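Local coordinates for protein sulfur oxygenase/reductase (Halothiobacillus neapolitanus, PDB 6QPA) that probably oxidises and disproportionates elemental sulfur with oxygen, using a mononuclear non-haem iron centre, at residues 37-42 / 85-90. Sequence-based numbering, arbitrary orientation.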
# COMPACT_ATOMS: atom_id res chain seq x y z
N ALA A 37 27.56 19.32 50.61
CA ALA A 37 28.94 19.81 50.65
C ALA A 37 29.09 21.19 51.31
O ALA A 37 30.18 21.78 51.22
CB ALA A 37 29.54 19.84 49.25
N SER A 38 28.04 21.79 51.88
CA SER A 38 28.25 22.97 52.72
C SER A 38 28.86 22.61 54.07
O SER A 38 29.29 23.51 54.80
CB SER A 38 26.94 23.71 52.93
OG SER A 38 26.02 22.92 53.67
N HIS A 39 28.90 21.31 54.43
CA HIS A 39 29.32 21.00 55.79
C HIS A 39 30.78 20.60 55.84
O HIS A 39 31.22 19.77 55.03
CB HIS A 39 28.46 19.87 56.36
CG HIS A 39 28.61 19.71 57.84
ND1 HIS A 39 29.72 19.13 58.41
CD2 HIS A 39 27.80 20.08 58.86
CE1 HIS A 39 29.59 19.14 59.73
NE2 HIS A 39 28.43 19.72 60.03
N PRO A 40 31.56 21.13 56.79
CA PRO A 40 33.00 20.84 56.81
C PRO A 40 33.34 19.39 57.11
O PRO A 40 34.48 18.97 56.85
CB PRO A 40 33.53 21.75 57.93
CG PRO A 40 32.33 21.97 58.83
CD PRO A 40 31.13 22.01 57.90
N GLY A 41 32.41 18.61 57.67
CA GLY A 41 32.65 17.20 57.88
C GLY A 41 32.37 16.30 56.68
O GLY A 41 32.64 15.10 56.73
N PHE A 42 31.88 16.88 55.58
CA PHE A 42 31.53 16.11 54.39
C PHE A 42 32.77 15.80 53.56
O PHE A 42 33.51 16.71 53.19
CB PHE A 42 30.52 16.86 53.54
CG PHE A 42 30.20 16.19 52.23
CD1 PHE A 42 29.49 15.00 52.20
CD2 PHE A 42 30.63 16.74 51.03
CE1 PHE A 42 29.19 14.38 50.99
CE2 PHE A 42 30.34 16.12 49.81
CZ PHE A 42 29.62 14.94 49.79
N VAL A 85 29.37 10.66 62.62
CA VAL A 85 27.91 10.66 62.55
C VAL A 85 27.37 12.06 62.78
O VAL A 85 26.48 12.52 62.05
CB VAL A 85 27.34 9.66 63.58
CG1 VAL A 85 25.85 9.89 63.81
CG2 VAL A 85 27.60 8.24 63.13
N HIS A 86 27.94 12.78 63.76
CA HIS A 86 27.40 14.09 64.12
C HIS A 86 27.42 15.04 62.93
O HIS A 86 26.50 15.85 62.77
CB HIS A 86 28.19 14.72 65.27
CG HIS A 86 27.67 16.07 65.68
ND1 HIS A 86 28.16 17.25 65.16
CD2 HIS A 86 26.66 16.42 66.52
CE1 HIS A 86 27.50 18.27 65.68
NE2 HIS A 86 26.59 17.79 66.51
N SER A 87 28.47 14.98 62.12
CA SER A 87 28.55 15.86 60.97
C SER A 87 27.39 15.63 60.01
O SER A 87 26.78 16.58 59.51
CB SER A 87 29.89 15.69 60.27
OG SER A 87 30.93 16.10 61.15
N HIS A 88 27.06 14.37 59.76
CA HIS A 88 25.95 14.08 58.86
C HIS A 88 24.63 14.55 59.46
O HIS A 88 23.82 15.19 58.78
CB HIS A 88 25.91 12.59 58.55
CG HIS A 88 24.78 12.18 57.64
ND1 HIS A 88 23.76 11.35 58.06
CD2 HIS A 88 24.52 12.47 56.35
CE1 HIS A 88 22.92 11.15 57.07
NE2 HIS A 88 23.36 11.81 56.01
N GLU A 89 24.40 14.25 60.74
CA GLU A 89 23.16 14.66 61.39
C GLU A 89 23.03 16.18 61.44
O GLU A 89 21.93 16.73 61.31
CB GLU A 89 23.08 14.08 62.80
CG GLU A 89 22.95 12.55 62.84
CD GLU A 89 21.62 12.06 62.30
OE1 GLU A 89 20.59 12.75 62.51
OE2 GLU A 89 21.59 11.00 61.64
N GLU A 90 24.15 16.87 61.66
CA GLU A 90 24.10 18.32 61.72
C GLU A 90 23.80 18.92 60.36
O GLU A 90 22.99 19.85 60.25
CB GLU A 90 25.43 18.84 62.27
CG GLU A 90 25.43 20.31 62.47
CD GLU A 90 26.68 20.77 63.18
OE1 GLU A 90 27.78 20.58 62.62
OE2 GLU A 90 26.56 21.27 64.33
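His-39 and Glu-90 each place CG anti to the backbone N (chi1 -167° and -175°), which sends the imidazole and the carboxylate toward each other. His-39 NE2 donates to Glu-90 OE1 at 2.8 Å, and the bond is nearly straight. It uses the anti lone pair of OE1, and the oxygen lies close to the ring plane. The carboxylate itself is turned 41° from that plane. At the other ring nitrogen, Gly-41 N donates to His-39 ND1 at 2.8 Å, within the type I turn from His-39 to Phe-42. Ser-87 O lies over the centre of one ring face, 3.6 Å above it, and Pro-40 CD sits over the opposite face, toward the rim. His-39 CE1 also rests 3.5 Å from Ser-87 CB. Ser-87 OG approaches Gly-41 CA but is hydrogen-bonded to Asp-84. The contact fastens the loop before strand 42-53 to the face of helix 85-94 that carries Ser-87 and Glu-90. From this helix His-88 points the other way, to bind iron with His-92 and Glu-116 in the facial triad. Both ring nitrogens of His-39 are thus engaged, one accepting and one donating. This fixes the ring's rotation and is consistent with a neutral imidazole protonated at NE2, which the carboxylate would probably polarise.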